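Local atomic coordinates of hypothetical protein TTMA177 (Thermus thermophilus phage TMA, PDB entry 2ZDJ), a protein that is of unknown function, a small phage protein with a cystatin-like alpha-plus-beta fold in which one helix packs against an antiparallel sheet. Residues K8-D13 with A38-V43; D12-I17 with E50-D55. All coordinates share one frame; numbering follows the deposited sequence.

Interaction 1 (K8-D13 with A38-V43)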
loop_
_atom_site.group_PDB
_atom_site.type_symbol
_atom_site.label_atom_id
_atom_site.label_comp_id
_atom_site.label_asym_id
_atom_site.label_seq_id
_atom_site.Cartn_x
_atom_site.Cartn_y
_atom_site.Cartn_z
ATOM N N LYS A 8 8.942 -1.321 -8.037
ATOM C CA LYS A 8 9.839 -0.423 -8.758
ATOM C C LYS A 8 9.071 0.671 -9.494
ATOM O O LYS A 8 9.610 1.743 -9.753
ATOM C CB LYS A 8 10.705 -1.198 -9.761
ATOM C CG LYS A 8 9.996 -1.569 -11.054
ATOM C CD LYS A 8 10.967 -2.105 -12.105
ATOM C CE LYS A 8 10.252 -2.383 -13.425
ATOM N NZ LYS A 8 11.163 -2.879 -14.497
ATOM N N ASP A 9 7.808 0.417 -9.823
ATOM C CA ASP A 9 7.036 1.423 -10.537
ATOM C C ASP A 9 6.283 2.446 -9.680
ATOM O O ASP A 9 5.583 3.302 -10.209
ATOM C CB ASP A 9 6.096 0.748 -11.537
ATOM C CG ASP A 9 6.853 0.075 -12.660
ATOM O OD1 ASP A 9 7.854 0.663 -13.120
ATOM O OD2 ASP A 9 6.458 -1.028 -13.087
ATOM N N PHE A 10 6.439 2.366 -8.364
ATOM C CA PHE A 10 5.809 3.325 -7.461
ATOM C C PHE A 10 6.725 4.543 -7.332
ATOM O O PHE A 10 7.777 4.467 -6.699
ATOM C CB PHE A 10 5.599 2.698 -6.088
ATOM C CG PHE A 10 4.396 1.815 -6.014
ATOM C CD1 PHE A 10 3.123 2.365 -5.970
ATOM C CD2 PHE A 10 4.530 0.433 -6.019
ATOM C CE1 PHE A 10 2.001 1.550 -5.930
ATOM C CE2 PHE A 10 3.411 -0.387 -5.980
ATOM C CZ PHE A 10 2.146 0.172 -5.934
ATOM N N GLY A 11 6.321 5.661 -7.929
ATOM C CA GLY A 11 7.137 6.858 -7.868
ATOM C C GLY A 11 7.033 7.651 -6.577
ATOM O O GLY A 11 6.443 7.194 -5.600
ATOM N N ASP A 12 7.609 8.852 -6.594
ATOM C CA ASP A 12 7.622 9.767 -5.455
ATOM C C ASP A 12 6.237 10.209 -4.996
ATOM O O ASP A 12 6.104 10.773 -3.916
ATOM C CB ASP A 12 8.434 11.034 -5.779
ATOM C CG ASP A 12 9.920 10.762 -5.960
ATOM O OD1 ASP A 12 10.298 10.096 -6.949
ATOM O OD2 ASP A 12 10.715 11.225 -5.113
ATOM N N ASP A 13 5.206 9.990 -5.805
ATOM C CA ASP A 13 3.889 10.405 -5.368
ATOM C C ASP A 13 3.308 9.401 -4.377
ATOM O O ASP A 13 2.222 9.599 -3.843
ATOM C CB ASP A 13 2.939 10.650 -6.556
ATOM C CG ASP A 13 2.930 9.520 -7.576
ATOM O OD1 ASP A 13 1.896 9.380 -8.262
ATOM O OD2 ASP A 13 3.938 8.792 -7.709
ATOM N N ALA A 38 3.145 -4.407 4.451
ATOM C CA ALA A 38 3.658 -3.090 4.112
ATOM C C ALA A 38 2.710 -2.514 3.081
ATOM O O ALA A 38 2.130 -3.246 2.269
ATOM C CB ALA A 38 5.058 -3.184 3.542
ATOM N N LEU A 39 2.546 -1.204 3.125
ATOM C CA LEU A 39 1.651 -0.532 2.203
ATOM C C LEU A 39 2.357 0.578 1.458
ATOM O O LEU A 39 3.380 1.092 1.902
ATOM C CB LEU A 39 0.477 0.070 2.971
ATOM C CG LEU A 39 -0.385 -0.872 3.817
ATOM C CD1 LEU A 39 -1.357 -0.062 4.643
ATOM C CD2 LEU A 39 -1.137 -1.843 2.903
ATOM N N PHE A 40 1.815 0.907 0.294
ATOM C CA PHE A 40 2.298 2.004 -0.517
ATOM C C PHE A 40 1.017 2.813 -0.604
ATOM O O PHE A 40 -0.017 2.321 -1.081
ATOM C CB PHE A 40 2.746 1.521 -1.896
ATOM C CG PHE A 40 4.164 1.015 -1.932
ATOM C CD1 PHE A 40 5.228 1.905 -2.002
ATOM C CD2 PHE A 40 4.433 -0.349 -1.904
ATOM C CE1 PHE A 40 6.547 1.445 -2.048
ATOM C CE2 PHE A 40 5.754 -0.824 -1.947
ATOM C CZ PHE A 40 6.808 0.075 -2.021
ATOM N N VAL A 41 1.062 4.036 -0.104
ATOM C CA VAL A 41 -0.134 4.855 -0.117
ATOM C C VAL A 41 0.064 6.166 -0.853
ATOM O O VAL A 41 1.135 6.772 -0.798
ATOM C CB VAL A 41 -0.580 5.204 1.322
ATOM C CG1 VAL A 41 -0.919 3.948 2.107
ATOM C CG2 VAL A 41 0.530 5.959 2.020
ATOM N N LYS A 42 -0.967 6.597 -1.564
ATOM C CA LYS A 42 -0.900 7.884 -2.224
ATOM C C LYS A 42 -1.903 8.715 -1.453
ATOM O O LYS A 42 -3.081 8.365 -1.351
ATOM C CB LYS A 42 -1.297 7.807 -3.693
ATOM C CG LYS A 42 -1.620 9.181 -4.291
ATOM C CD LYS A 42 -1.178 9.320 -5.741
ATOM C CE LYS A 42 -1.745 8.235 -6.630
ATOM N NZ LYS A 42 -1.281 8.384 -8.034
ATOM N N VAL A 43 -1.422 9.808 -0.887
ATOM C CA VAL A 43 -2.268 10.689 -0.111
ATOM C C VAL A 43 -2.750 11.817 -1.005
ATOM O O VAL A 43 -1.964 12.411 -1.740
ATOM C CB VAL A 43 -1.488 11.249 1.095
ATOM C CG1 VAL A 43 -2.358 12.224 1.882
ATOM C CG2 VAL A 43 -1.047 10.089 1.992
HETATM O O HOH W 1 1.393 10.602 -1.364
HETATM O O HOH W 2 0.859 7.997 -10.367
#
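Phe10 and Phe40 lie face to face in an offset stack, their ring planes only 2° from parallel and their centroids 4.6 Å apart. CG of Phe40 lies over the centre of the Phe10 ring, and CD2 of Phe10 over that of the Phe40 ring. The overlap is shifted toward the root of each side chain: CG of Phe10 meets CD1 of Phe40 at 4.1 Å, and CB of Phe40 sits over the face of the Phe10 ring, 4.2 Å from its centroid, in a CH-pi contact. In both side chains CG is anti to the carbonyl carbon and CB points toward the facing segment, which brings the rings together; their similar chi2 turns (-75° for Phe10 and -80° for Phe40) leave the planes nearly parallel. Tyr14 and Trp52 each meet Phe10 in an edge-to-face pairing, making the stack part of a larger aromatic cluster.

The Lys42 chain bends at chi2 and chi3, running its methylenes past the backbone O of Asp13, with CG 3.9 Å from that oxygen, before NZ reaches OD1 of Asp13. This salt bridge is long, 3.3 Å from NZ to OD1, and its hydrogen bond is weak. A water donates to Asp13 OD1 at 2.7 Å and accepts a weaker bond from Lys42 NZ. A second water joins the main chains, donating to Asp13 O and accepting from Val43 N at 3.0 Å. Lys42 NZ also forms a salt bridge with Glu50.

Segment 8-13, part of the connection between strands 4-6 and 15-17, thus lies over the face of strand 38-44 that carries Phe40. That strand is flanked in the sheet by 15-17 and 47-54, and Leu39 contacts helix 20-30 through Val23 and Ile26.

Interaction 2 (D12-I17 with E50-D55)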
loop_
_atom_site.group_PDB
_atom_site.type_symbol
_atom_site.label_atom_id
_atom_site.label_comp_id
_atom_site.label_asym_id
_atom_site.label_seq_id
_atom_site.Cartn_x
_atom_site.Cartn_y
_atom_site.Cartn_z
ATOM N N ASP A 12 7.609 8.852 -6.594
ATOM C CA ASP A 12 7.622 9.767 -5.455
ATOM C C ASP A 12 6.237 10.209 -4.996
ATOM O O ASP A 12 6.104 10.773 -3.916
ATOM C CB ASP A 12 8.434 11.034 -5.779
ATOM C CG ASP A 12 9.920 10.762 -5.960
ATOM O OD1 ASP A 12 10.298 10.096 -6.949
ATOM O OD2 ASP A 12 10.715 11.225 -5.113
ATOM N N ASP A 13 5.206 9.990 -5.805
ATOM C CA ASP A 13 3.889 10.405 -5.368
ATOM C C ASP A 13 3.308 9.401 -4.377
ATOM O O ASP A 13 2.222 9.599 -3.843
ATOM C CB ASP A 13 2.939 10.650 -6.556
ATOM C CG ASP A 13 2.930 9.520 -7.576
ATOM O OD1 ASP A 13 1.896 9.380 -8.262
ATOM O OD2 ASP A 13 3.938 8.792 -7.709
ATOM N N TYR A 14 4.068 8.344 -4.101
ATOM C CA TYR A 14 3.650 7.307 -3.157
ATOM C C TYR A 14 4.536 7.305 -1.914
ATOM O O TYR A 14 5.692 7.720 -1.965
ATOM C CB TYR A 14 3.730 5.922 -3.813
ATOM C CG TYR A 14 2.691 5.668 -4.876
ATOM C CD1 TYR A 14 1.453 5.102 -4.554
ATOM C CD2 TYR A 14 2.946 5.985 -6.206
ATOM C CE1 TYR A 14 0.500 4.857 -5.548
ATOM C CE2 TYR A 14 2.003 5.748 -7.199
ATOM C CZ TYR A 14 0.790 5.187 -6.871
ATOM O OH TYR A 14 -0.130 4.965 -7.866
ATOM N N THR A 15 3.989 6.823 -0.803
ATOM C CA THR A 15 4.734 6.736 0.452
ATOM C C THR A 15 4.632 5.319 1.032
ATOM O O THR A 15 3.563 4.708 1.029
ATOM C CB THR A 15 4.200 7.740 1.469
ATOM O OG1 THR A 15 4.455 9.065 0.991
ATOM C CG2 THR A 15 4.877 7.554 2.813
ATOM N N LEU A 16 5.760 4.796 1.501
ATOM C CA LEU A 16 5.818 3.460 2.073
ATOM C C LEU A 16 5.422 3.473 3.540
ATOM O O LEU A 16 5.852 4.336 4.297
ATOM C CB LEU A 16 7.229 2.894 1.930
ATOM C CG LEU A 16 7.498 1.523 2.562
ATOM C CD1 LEU A 16 6.782 0.445 1.779
ATOM C CD2 LEU A 16 9.002 1.252 2.567
ATOM N N ILE A 17 4.584 2.519 3.932
ATOM C CA ILE A 17 4.141 2.403 5.313
ATOM C C ILE A 17 4.517 0.999 5.767
ATOM O O ILE A 17 4.087 0.009 5.159
ATOM C CB ILE A 17 2.598 2.548 5.454
ATOM C CG1 ILE A 17 2.121 3.882 4.868
ATOM C CG2 ILE A 17 2.199 2.418 6.908
ATOM C CD1 ILE A 17 2.675 5.077 5.511
ATOM N N GLU A 50 -5.015 6.342 -2.654
ATOM C CA GLU A 50 -4.720 4.983 -3.071
ATOM C C GLU A 50 -4.027 4.237 -1.944
ATOM O O GLU A 50 -3.308 4.829 -1.131
ATOM C CB GLU A 50 -3.811 4.969 -4.316
ATOM C CG GLU A 50 -4.498 5.324 -5.630
ATOM C CD GLU A 50 -3.528 5.379 -6.821
ATOM O OE1 GLU A 50 -2.664 4.484 -6.962
ATOM O OE2 GLU A 50 -3.642 6.317 -7.628
ATOM N N VAL A 51 -4.267 2.935 -1.887
ATOM C CA VAL A 51 -3.620 2.085 -0.903
ATOM C C VAL A 51 -3.290 0.757 -1.586
ATOM O O VAL A 51 -4.161 0.091 -2.141
ATOM C CB VAL A 51 -4.522 1.839 0.340
ATOM C CG1 VAL A 51 -3.828 0.909 1.313
ATOM C CG2 VAL A 51 -4.825 3.165 1.031
ATOM N N TRP A 52 -2.017 0.393 -1.567
ATOM C CA TRP A 52 -1.580 -0.859 -2.176
ATOM C C TRP A 52 -0.798 -1.665 -1.159
ATOM O O TRP A 52 -0.103 -1.102 -0.316
ATOM C CB TRP A 52 -0.634 -0.597 -3.342
ATOM C CG TRP A 52 -1.176 0.190 -4.461
ATOM C CD1 TRP A 52 -1.434 1.531 -4.478
ATOM C CD2 TRP A 52 -1.424 -0.286 -5.786
ATOM N NE1 TRP A 52 -1.821 1.922 -5.738
ATOM C CE2 TRP A 52 -1.823 0.825 -6.561
ATOM C CE3 TRP A 52 -1.341 -1.547 -6.397
ATOM C CZ2 TRP A 52 -2.141 0.715 -7.923
ATOM C CZ3 TRP A 52 -1.656 -1.659 -7.753
ATOM C CH2 TRP A 52 -2.051 -0.531 -8.500
ATOM N N GLY A 53 -0.873 -2.985 -1.250
ATOM C CA GLY A 53 -0.107 -3.785 -0.317
ATOM C C GLY A 53 0.792 -4.809 -0.974
ATOM O O GLY A 53 0.584 -5.200 -2.124
ATOM N N ILE A 54 1.830 -5.203 -0.247
ATOM C CA ILE A 54 2.737 -6.236 -0.704
ATOM C C ILE A 54 2.787 -7.179 0.481
ATOM O O ILE A 54 2.699 -6.746 1.636
ATOM C CB ILE A 54 4.172 -5.716 -1.069
ATOM C CG1 ILE A 54 4.895 -5.141 0.149
ATOM C CG2 ILE A 54 4.080 -4.687 -2.180
ATOM C CD1 ILE A 54 4.501 -3.752 0.495
ATOM N N ASP A 55 2.901 -8.469 0.206
ATOM C CA ASP A 55 2.918 -9.458 1.274
ATOM C C ASP A 55 4.228 -9.530 2.052
ATOM O O ASP A 55 4.327 -10.237 3.056
ATOM C CB ASP A 55 2.527 -10.814 0.689
ATOM C CG ASP A 55 1.075 -10.833 0.222
ATOM O OD1 ASP A 55 0.750 -11.538 -0.760
ATOM O OD2 ASP A 55 0.249 -10.136 0.853
#
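Tyr14 and Glu50 make a polar side-chain contact that spans strand 38-44: the tyrosine comes from segment 12-17, which leads into the outermost strand 15-17, the glutamate from strand 47-54, two places farther into the sheet. Tyr14 OH donates a hydrogen bond of 2.7 Å to Glu50 OE1. It reaches the carboxylate on the syn side but 31° out of its plane, and the tyrosine ring is turned 71° from the carboxylate. Glu50 OE1 accepts a second bond, from Trp52 NE1 at 3.0 Å, which arrives at the anti lone pair and lies almost exactly in the indole plane. OE1 is therefore gripped by two donors, which should limit rotation of the carboxylate and favour its negative charge.

Glu50 is extended beyond CG (chi2 176°), carrying the carboxylate out from the strand to the phenol and the indole N-H. Beneath this polar junction the aromatic groups touch directly, with Tyr14 CE1 3.7 Å from Trp52 NE1 and 4.0 Å from Trp52 CD1. The tyrosine and five-membered indole rings meet obliquely, their centroids 5.7 Å apart. Tyr14 OH is also hydrogen-bonded to Lys5 NZ.

Glu50 and Trp52, two residues apart on one strand, project from the same face of the sheet, where with Tyr14 they form a network particular to this protein. Val51 between them turns to the other face and packs on Ile26 and Ile30 of helix 20-30, and that helix-covered face of an antiparallel sheet is in keeping with the cystatin-like fold.

Interactions 1 and 2 share Asp12 and Asp13, and their centres lie about 4 Å apart. Strand 38-44 runs between the partners of interaction 2 and joins them through the main chain: Leu39 O is 2.8 Å from Ile17 N on one flank, and Phe40 O is 2.8 Å from Trp52 N on the other, both probable hydrogen bonds. The aromatic cluster and Lys42 are common to both contacts, the lysine holding Glu50 and, more weakly, Asp13. The two carboxylates remain apart, with Asp13 OD1 6.4 Å from Glu50 OE2, and the lysine probably offsets repulsion between these acids.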